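Local coordinates for protein toll-like receptor 13 (Mus musculus, PDB 4Z0C) that recognises bacterial 23S ribosomal RNA through its leucine-rich-repeat ectodomain and signals by way of MYD88 and TRAF6 to activate NF-kappa-B and inflammation, at residues Cys18-Thr24 with Asn41-Ile47; Arg65-Ile71 with Asn89-Ile95. All blocks are in the same frame, centred on the assembly; numbering follows the deposited sequence.

Interaction 1. Residues Cys18-Thr24 with Asn41-Ile47; sequences CIRKKIT and NLTHNEI. With NAG (2-acetamido-2-deoxy-beta-D-glucopyranose), chain E; nucleotides of chain C.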
loop_
_atom_site.group_PDB
_atom_site.type_symbol
_atom_site.label_atom_id
_atom_site.label_comp_id
_atom_site.label_asym_id
_atom_site.label_seq_id
_atom_site.Cartn_x
_atom_site.Cartn_y
_atom_site.Cartn_z
ATOM N N CYS A 18 -16.253 22.531 17.745
ATOM C CA CYS A 18 -16.567 21.691 18.900
ATOM C C CYS A 18 -17.151 20.398 18.339
ATOM O O CYS A 18 -18.314 20.056 18.595
ATOM C CB CYS A 18 -17.615 22.339 19.818
ATOM S SG CYS A 18 -17.504 24.100 19.946
ATOM N N ILE A 19 -16.337 19.689 17.568
ATOM C CA ILE A 19 -16.798 18.560 16.773
ATOM C C ILE A 19 -16.488 17.213 17.434
ATOM O O ILE A 19 -15.358 16.948 17.832
ATOM C CB ILE A 19 -16.227 18.669 15.338
ATOM C CG1 ILE A 19 -16.896 19.864 14.647
ATOM C CG2 ILE A 19 -16.488 17.407 14.532
ATOM C CD1 ILE A 19 -15.975 20.663 13.786
ATOM N N ARG A 20 -17.515 16.375 17.553
ATOM C CA ARG A 20 -17.359 15.016 18.080
ATOM C C ARG A 20 -16.826 15.060 19.513
ATOM O O ARG A 20 -15.837 14.399 19.849
ATOM C CB ARG A 20 -16.455 14.169 17.162
ATOM C CG ARG A 20 -16.723 12.679 17.186
ATOM C CD ARG A 20 -15.613 11.904 16.463
ATOM N NE ARG A 20 -14.296 12.270 16.979
ATOM C CZ ARG A 20 -13.389 12.981 16.310
ATOM N NH1 ARG A 20 -13.619 13.396 15.061
ATOM N NH2 ARG A 20 -12.239 13.278 16.898
ATOM N N LYS A 21 -17.489 15.843 20.356
ATOM C CA LYS A 21 -17.056 15.969 21.742
ATOM C C LYS A 21 -18.107 15.417 22.704
ATOM O O LYS A 21 -18.053 15.696 23.896
ATOM C CB LYS A 21 -16.776 17.431 22.087
ATOM C CG LYS A 21 -15.729 18.129 21.223
ATOM C CD LYS A 21 -14.373 17.434 21.232
ATOM C CE LYS A 21 -13.381 18.200 20.363
ATOM N NZ LYS A 21 -12.455 17.304 19.606
ATOM N N LYS A 22 -19.069 14.653 22.185
ATOM C CA LYS A 22 -20.130 14.076 23.023
ATOM C C LYS A 22 -20.870 15.147 23.827
ATOM O O LYS A 22 -21.369 14.883 24.927
ATOM C CB LYS A 22 -19.559 13.033 23.984
ATOM C CG LYS A 22 -19.423 11.629 23.410
ATOM C CD LYS A 22 -18.289 10.893 24.088
ATOM C CE LYS A 22 -18.326 9.415 23.779
ATOM N NZ LYS A 22 -19.452 8.797 24.534
ATOM N N ILE A 23 -20.934 16.351 23.272
ATOM C CA ILE A 23 -21.574 17.469 23.936
ATOM C C ILE A 23 -23.062 17.222 24.086
ATOM O O ILE A 23 -23.754 16.845 23.135
ATOM C CB ILE A 23 -21.339 18.782 23.170
ATOM C CG1 ILE A 23 -19.869 19.194 23.266
ATOM C CG2 ILE A 23 -22.246 19.898 23.694
ATOM C CD1 ILE A 23 -19.482 20.329 22.319
ATOM N N THR A 24 -23.562 17.445 25.289
ATOM C CA THR A 24 -24.963 17.201 25.546
ATOM C C THR A 24 -25.654 18.453 26.057
ATOM O O THR A 24 -26.854 18.628 25.851
ATOM C CB THR A 24 -25.141 16.037 26.525
ATOM O OG1 THR A 24 -26.532 15.725 26.633
ATOM C CG2 THR A 24 -24.609 16.403 27.898
ATOM N N ASN A 41 -19.005 25.848 14.923
ATOM C CA ASN A 41 -19.419 24.557 14.361
ATOM C C ASN A 41 -19.578 23.497 15.447
ATOM O O ASN A 41 -18.595 23.040 16.021
ATOM C CB ASN A 41 -18.434 24.083 13.265
ATOM C CG ASN A 41 -18.975 22.887 12.464
ATOM O OD1 ASN A 41 -19.876 22.202 12.948
ATOM N ND2 ASN A 41 -18.465 22.642 11.238
ATOM N N LEU A 42 -20.814 23.085 15.712
ATOM C CA LEU A 42 -21.055 22.081 16.749
ATOM C C LEU A 42 -21.566 20.762 16.172
ATOM O O LEU A 42 -22.297 20.019 16.831
ATOM C CB LEU A 42 -22.037 22.607 17.803
ATOM C CG LEU A 42 -21.485 23.670 18.763
ATOM C CD1 LEU A 42 -22.468 24.813 19.007
ATOM C CD2 LEU A 42 -21.121 23.009 20.078
ATOM N N THR A 43 -21.145 20.465 14.949
ATOM C CA THR A 43 -21.515 19.220 14.267
ATOM C C THR A 43 -21.053 17.980 15.036
ATOM O O THR A 43 -19.981 17.986 15.636
ATOM C CB THR A 43 -20.897 19.184 12.862
ATOM O OG1 THR A 43 -21.293 20.367 12.160
ATOM C CG2 THR A 43 -21.320 17.923 12.084
ATOM N N HIS A 44 -21.895 16.948 15.035
ATOM C CA HIS A 44 -21.543 15.622 15.544
ATOM C C HIS A 44 -21.435 15.611 17.074
ATOM O O HIS A 44 -20.376 15.350 17.631
ATOM C CB HIS A 44 -20.277 15.090 14.833
ATOM C CG HIS A 44 -20.054 13.614 14.967
ATOM N ND1 HIS A 44 -20.835 12.801 15.763
ATOM C CD2 HIS A 44 -19.141 12.799 14.383
ATOM C CE1 HIS A 44 -20.403 11.555 15.681
ATOM N NE2 HIS A 44 -19.384 11.526 14.841
ATOM N N ASN A 45 -22.556 15.898 17.737
ATOM C CA ASN A 45 -22.653 15.835 19.195
ATOM C C ASN A 45 -24.026 15.277 19.597
ATOM O O ASN A 45 -24.736 14.762 18.755
ATOM C CB ASN A 45 -22.386 17.212 19.820
ATOM C CG ASN A 45 -20.926 17.624 19.717
ATOM O OD1 ASN A 45 -20.077 17.133 20.465
ATOM N ND2 ASN A 45 -20.626 18.527 18.782
ATOM N N GLU A 46 -24.421 15.402 20.861
ATOM C CA GLU A 46 -25.676 14.797 21.316
ATOM C C GLU A 46 -26.607 15.838 21.956
ATOM O O GLU A 46 -27.366 15.527 22.879
ATOM C CB GLU A 46 -25.397 13.655 22.305
ATOM C CG GLU A 46 -24.093 12.896 22.039
ATOM C CD GLU A 46 -23.725 11.919 23.152
ATOM O OE1 GLU A 46 -24.615 11.576 23.964
ATOM O OE2 GLU A 46 -22.541 11.508 23.228
ATOM N N ILE A 47 -26.543 17.067 21.449
ATOM C CA ILE A 47 -27.422 18.154 21.878
ATOM C C ILE A 47 -28.896 17.838 21.595
ATOM O O ILE A 47 -29.244 17.416 20.497
ATOM C CB ILE A 47 -27.045 19.469 21.162
ATOM C CG1 ILE A 47 -25.595 19.850 21.493
ATOM C CG2 ILE A 47 -28.023 20.582 21.524
ATOM C CD1 ILE A 47 -24.968 20.818 20.511
HETATM C C1 NAG E . -17.289 23.330 10.773
HETATM C C2 NAG E . -16.777 22.456 9.599
HETATM C C3 NAG E . -15.738 23.202 8.778
HETATM C C4 NAG E . -16.317 24.526 8.312
HETATM C C5 NAG E . -16.636 25.286 9.583
HETATM C C6 NAG E . -17.074 26.722 9.295
HETATM C C7 NAG E . -16.781 20.085 10.169
HETATM C C8 NAG E . -15.945 18.873 10.518
HETATM N N2 NAG E . -16.127 21.231 10.007
HETATM O O3 NAG E . -15.298 22.412 7.707
HETATM O O4 NAG E . -15.396 25.240 7.518
HETATM O O5 NAG E . -17.666 24.588 10.259
HETATM O O6 NAG E . -17.732 27.253 10.429
HETATM O O7 NAG E . -18.001 20.018 10.075
ATOM P P A C 9 -8.671 9.327 18.374
ATOM O OP1 A C 9 -8.410 10.513 19.217
ATOM O OP2 A C 9 -8.634 7.966 18.968
ATOM O "O5'" A C 9 -10.100 9.567 17.720
ATOM C "C5'" A C 9 -10.670 8.619 16.834
ATOM C "C4'" A C 9 -11.874 9.195 16.144
ATOM O "O4'" A C 9 -11.443 10.105 15.096
ATOM C "C3'" A C 9 -12.813 8.194 15.491
ATOM O "O3'" A C 9 -14.166 8.553 15.776
ATOM C "C2'" A C 9 -12.510 8.334 13.990
ATOM O "O2'" A C 9 -13.617 8.065 13.161
ATOM C "C1'" A C 9 -12.086 9.793 13.878
ATOM N N9 A C 9 -11.118 10.101 12.821
ATOM C C8 A C 9 -9.930 9.455 12.569
ATOM N N7 A C 9 -9.222 9.987 11.602
ATOM C C5 A C 9 -9.983 11.079 11.200
ATOM C C6 A C 9 -9.773 12.059 10.207
ATOM N N6 A C 9 -8.676 12.042 9.432
ATOM N N1 A C 9 -10.726 13.036 10.033
ATOM C C2 A C 9 -11.800 13.002 10.832
ATOM N N3 A C 9 -12.105 12.123 11.798
ATOM C C4 A C 9 -11.152 11.172 11.941
#

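Interaction 2. Residues Arg65-Ile71 with Asn89-Ile95; sequences RLEWNSI and NLVENKI. With NAG (2-acetamido-2-deoxy-beta-D-glucopyranose), chain E; nucleotides of chain C.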
loop_
_atom_site.group_PDB
_atom_site.type_symbol
_atom_site.label_atom_id
_atom_site.label_comp_id
_atom_site.label_asym_id
_atom_site.label_seq_id
_atom_site.Cartn_x
_atom_site.Cartn_y
_atom_site.Cartn_z
ATOM N N ARG A 65 -23.492 26.000 12.859
ATOM C CA ARG A 65 -23.785 24.661 12.355
ATOM C C ARG A 65 -24.009 23.685 13.492
ATOM O O ARG A 65 -23.118 23.438 14.304
ATOM C CB ARG A 65 -22.671 24.164 11.445
ATOM C CG ARG A 65 -22.489 25.001 10.201
ATOM C CD ARG A 65 -21.279 24.547 9.372
ATOM N NE ARG A 65 -20.941 25.584 8.400
ATOM C CZ ARG A 65 -20.299 25.378 7.252
ATOM N NH1 ARG A 65 -19.871 24.152 6.907
ATOM N NH2 ARG A 65 -20.067 26.416 6.455
ATOM N N LEU A 66 -25.211 23.132 13.527
ATOM C CA LEU A 66 -25.622 22.201 14.555
ATOM C C LEU A 66 -25.973 20.888 13.920
ATOM O O LEU A 66 -26.806 20.148 14.451
ATOM C CB LEU A 66 -26.841 22.743 15.291
ATOM C CG LEU A 66 -26.570 23.910 16.246
ATOM C CD1 LEU A 66 -27.830 24.757 16.488
ATOM C CD2 LEU A 66 -26.085 23.352 17.567
ATOM N N GLU A 67 -25.319 20.599 12.793
ATOM C CA GLU A 67 -25.568 19.379 12.019
ATOM C C GLU A 67 -25.286 18.119 12.832
ATOM O O GLU A 67 -24.346 18.081 13.620
ATOM C CB GLU A 67 -24.734 19.378 10.726
ATOM C CG GLU A 67 -24.899 18.123 9.863
ATOM C CD GLU A 67 -24.468 18.317 8.410
ATOM O OE1 GLU A 67 -23.908 19.374 8.052
ATOM O OE2 GLU A 67 -24.688 17.390 7.610
ATOM N N TRP A 68 -26.107 17.087 12.638
ATOM C CA TRP A 68 -25.864 15.783 13.259
ATOM C C TRP A 68 -25.865 15.876 14.784
ATOM O O TRP A 68 -24.838 15.652 15.425
ATOM C CB TRP A 68 -24.552 15.178 12.750
ATOM C CG TRP A 68 -24.365 13.715 13.043
ATOM C CD1 TRP A 68 -25.230 12.883 13.703
ATOM C CD2 TRP A 68 -23.232 12.915 12.685
ATOM N NE1 TRP A 68 -24.703 11.617 13.778
ATOM C CE2 TRP A 68 -23.480 11.608 13.156
ATOM C CE3 TRP A 68 -22.035 13.176 12.008
ATOM C CZ2 TRP A 68 -22.572 10.573 12.982
ATOM C CZ3 TRP A 68 -21.131 12.140 11.833
ATOM C CH2 TRP A 68 -21.406 10.856 12.316
ATOM N N ASN A 69 -27.005 16.257 15.353
ATOM C CA ASN A 69 -27.194 16.200 16.795
ATOM C C ASN A 69 -28.499 15.469 17.087
ATOM O O ASN A 69 -28.943 14.688 16.258
ATOM C CB ASN A 69 -27.144 17.591 17.423
ATOM C CG ASN A 69 -25.716 18.013 17.776
ATOM O OD1 ASN A 69 -25.235 17.715 18.862
ATOM N ND2 ASN A 69 -25.056 18.737 16.877
ATOM N N SER A 70 -29.106 15.673 18.251
ATOM C CA SER A 70 -30.385 15.009 18.525
ATOM C C SER A 70 -31.452 16.023 18.880
ATOM O O SER A 70 -32.378 15.738 19.639
ATOM C CB SER A 70 -30.252 13.963 19.630
ATOM O OG SER A 70 -29.263 12.996 19.302
ATOM N N ILE A 71 -31.307 17.216 18.317
ATOM C CA ILE A 71 -32.204 18.322 18.599
ATOM C C ILE A 71 -33.633 18.046 18.166
ATOM O O ILE A 71 -33.913 17.832 16.982
ATOM C CB ILE A 71 -31.715 19.596 17.917
ATOM C CG1 ILE A 71 -30.359 20.005 18.510
ATOM C CG2 ILE A 71 -32.760 20.691 18.069
ATOM C CD1 ILE A 71 -29.570 20.992 17.661
ATOM N N ASN A 89 -27.468 25.898 10.188
ATOM C CA ASN A 89 -27.498 24.498 9.773
ATOM C C ASN A 89 -28.108 23.636 10.878
ATOM O O ASN A 89 -27.573 23.562 11.985
ATOM C CB ASN A 89 -26.066 24.046 9.451
ATOM C CG ASN A 89 -25.995 22.666 8.819
ATOM O OD1 ASN A 89 -26.767 21.768 9.158
ATOM N ND2 ASN A 89 -25.032 22.486 7.905
ATOM N N LEU A 90 -29.228 22.994 10.574
ATOM C CA LEU A 90 -29.933 22.157 11.538
ATOM C C LEU A 90 -30.115 20.756 10.959
ATOM O O LEU A 90 -30.957 19.979 11.411
ATOM C CB LEU A 90 -31.298 22.792 11.849
ATOM C CG LEU A 90 -31.608 23.327 13.262
ATOM C CD1 LEU A 90 -30.374 23.706 13.975
ATOM C CD2 LEU A 90 -32.556 24.551 13.232
ATOM N N VAL A 91 -29.305 20.447 9.954
ATOM C CA VAL A 91 -29.344 19.162 9.254
ATOM C C VAL A 91 -29.087 17.979 10.185
ATOM O O VAL A 91 -28.232 18.050 11.070
ATOM C CB VAL A 91 -28.305 19.138 8.112
ATOM C CG1 VAL A 91 -28.285 17.774 7.420
ATOM C CG2 VAL A 91 -28.625 20.235 7.108
ATOM N N GLU A 92 -29.839 16.902 9.971
ATOM C CA GLU A 92 -29.680 15.640 10.690
ATOM C C GLU A 92 -29.882 15.786 12.198
ATOM O O GLU A 92 -28.940 15.660 12.986
ATOM C CB GLU A 92 -28.343 14.936 10.356
ATOM C CG GLU A 92 -28.370 13.463 10.748
ATOM C CD GLU A 92 -27.126 12.656 10.358
ATOM O OE1 GLU A 92 -26.217 13.166 9.652
ATOM O OE2 GLU A 92 -27.083 11.480 10.776
ATOM N N ASN A 93 -31.122 16.054 12.593
ATOM C CA ASN A 93 -31.481 16.089 14.004
ATOM C C ASN A 93 -32.766 15.313 14.228
ATOM O O ASN A 93 -33.100 14.445 13.446
ATOM C CB ASN A 93 -31.643 17.530 14.488
ATOM C CG ASN A 93 -30.317 18.204 14.753
ATOM O OD1 ASN A 93 -29.708 17.989 15.795
ATOM N ND2 ASN A 93 -29.875 19.048 13.826
ATOM N N LYS A 94 -33.508 15.647 15.275
ATOM C CA LYS A 94 -34.724 14.908 15.589
ATOM C C LYS A 94 -35.968 15.803 15.561
ATOM O O LYS A 94 -36.910 15.604 16.328
ATOM C CB LYS A 94 -34.575 14.212 16.947
ATOM C CG LYS A 94 -33.486 13.149 16.959
ATOM C CD LYS A 94 -33.988 11.891 16.276
ATOM C CE LYS A 94 -32.882 11.158 15.511
ATOM N NZ LYS A 94 -31.975 10.368 16.390
ATOM N N ILE A 95 -35.965 16.786 14.664
ATOM C CA ILE A 95 -37.049 17.769 14.592
ATOM C C ILE A 95 -38.279 17.226 13.870
ATOM O O ILE A 95 -38.194 16.857 12.698
ATOM C CB ILE A 95 -36.573 19.068 13.898
ATOM C CG1 ILE A 95 -35.337 19.631 14.615
ATOM C CG2 ILE A 95 -37.702 20.104 13.837
ATOM C CD1 ILE A 95 -34.683 20.797 13.895
HETATM C C1 NAG E . -17.289 23.330 10.773
HETATM C C2 NAG E . -16.777 22.456 9.599
HETATM C C3 NAG E . -15.738 23.202 8.778
HETATM C C4 NAG E . -16.317 24.526 8.312
HETATM C C5 NAG E . -16.636 25.286 9.583
HETATM C C6 NAG E . -17.074 26.722 9.295
HETATM C C7 NAG E . -16.781 20.085 10.169
HETATM C C8 NAG E . -15.945 18.873 10.518
HETATM N N2 NAG E . -16.127 21.231 10.007
HETATM O O3 NAG E . -15.298 22.412 7.707
HETATM O O4 NAG E . -15.396 25.240 7.518
HETATM O O5 NAG E . -17.666 24.588 10.259
HETATM O O6 NAG E . -17.732 27.253 10.429
HETATM O O7 NAG E . -18.001 20.018 10.075
ATOM P P C C 12 -20.627 5.408 8.512
ATOM O OP1 C C 12 -19.393 4.635 8.188
ATOM O OP2 C C 12 -21.462 5.783 7.369
ATOM O "O5'" C C 12 -21.386 4.599 9.651
ATOM C "C5'" C C 12 -22.642 4.034 9.440
ATOM C "C4'" C C 12 -23.575 4.319 10.576
ATOM O "O4'" C C 12 -23.194 5.542 11.260
ATOM C "C3'" C C 12 -25.004 4.547 10.123
ATOM O "O3'" C C 12 -25.694 3.319 10.004
ATOM C "C2'" C C 12 -25.577 5.481 11.184
ATOM O "O2'" C C 12 -26.047 4.739 12.298
ATOM C "C1'" C C 12 -24.342 6.289 11.604
ATOM N N1 C C 12 -24.234 7.620 10.948
ATOM C C2 C C 12 -25.223 8.613 11.042
ATOM O O2 C C 12 -26.266 8.387 11.664
ATOM N N3 C C 12 -25.024 9.805 10.427
ATOM C C4 C C 12 -23.898 10.046 9.755
ATOM N N4 C C 12 -23.727 11.234 9.172
ATOM C C5 C C 12 -22.869 9.069 9.661
ATOM C C6 C C 12 -23.083 7.900 10.269
#

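Interaction 1. Residues Cys18-Thr24 with Asn41-Ile47
Asn45 reaches from leucine-rich repeat 1 into the preceding coil, Cys18-Thr24, and grips it as the asparagine of the leucine-rich-repeat solenoid does. Its CG stands anti to the carbonyl carbon (chi1 -71°). OD1 accepts from Lys21 N at 2.9 Å and from Ile23 N at 3.0 Å, the two donors arriving from opposite faces of the carboxamide plane. ND2 gives one hydrogen to Cys18 O, 2.8 Å away, and the other to Leu42 O, so both ends of this buried amide are satisfied. Next to it lies the tight apolar part: Leu42 CD2 touches Cys18 CB at 3.6 Å and Ile23 CD1 at 3.9 Å, while Cys18 SG is disulfide-bonded to Cys6. The solvent side is looser. Lys22 and Glu46 run alongside each other, yet Lys22 NZ and Glu46 OE2 stay 4.3 Å apart, beyond a salt bridge. On the RNA-facing turn, Arg20 CG sits over the face of the His44 ring, 3.9 Å from its centroid, in a CH-pi contact. Beyond it the chain bends at chi3 (52°); Arg20 NH2 forms a salt bridge with an RNA phosphate, and the sugar of A9 of chain C covers one guanidinium face, its O4' 3.7 Å from Arg20 CZ.

Interaction 2. Residues Arg65-Ile71 with Asn89-Ile95
Trp68 overlaps one face of its indole, toward the rim, with the carboxylate of Glu92, the two planes only 5° apart, and the same indole face carries the base of C12 of chain C. The cytosine lies over that face, off centre, with C5 3.5 Å from Trp68 CH2, while its N4 donates a nearly straight hydrogen bond (168°) to Glu92 OE1 at 3.2 Å. Glu92 thus meets polar atoms of the base while Trp68 covers its face, consistent with a part in recognising single-stranded RNA. Both side chains leave the backbone with CG anti to N (Trp68 chi1 -165°), which carries them out together toward the RNA. Below this site, Trp68 N donates to Val91 O at 2.8 Å. Asn93 plays the part of the leucine-rich-repeat motif asparagine: OD1 accepts from Ile71 N at 3.1 Å and more weakly from Asn69 N, whereas ND2 binds Leu90 O and makes a weak bond to Leu66 O. Toward the interior, Leu66 CD1 meets Leu90 CD1 at 3.7 Å. Near the glycan, Asn89 ND2 makes a weak bond to Glu67 OE1; Arg65 passes a sugar ring and pairs with Asp63. The contact continues the parallel pairing of strands 63-65 and 87-89 into the turns that follow; strand 49-50 packs on Leu66 and Ile71, and strand 110-112 meets Asn89 and Val91.

Residues 18-47 of interaction 1 come before residues 65-95 of interaction 2, and the two centres are about 10 Å apart. Each joins the turns after neighbouring parallel strands: 15-17 and 39-41 in the first, 63-65 and 87-89 in the second. Between them, 41-47 abuts 65-71 directly, with probable hydrogen bonds from Leu42 N to Arg65 O (2.7 Å) and from Ser70 N to Ile47 O (2.8 Å); His44 also stacks on Trp68. Four successive coils of the solenoid are therefore joined edge to edge. Both interactions touch the glycan on Asn41. Arg20 of interaction 1 meets A9 of the RNA, and Trp68 and Glu92 of interaction 2 meet C12, consistent with an extended binding surface.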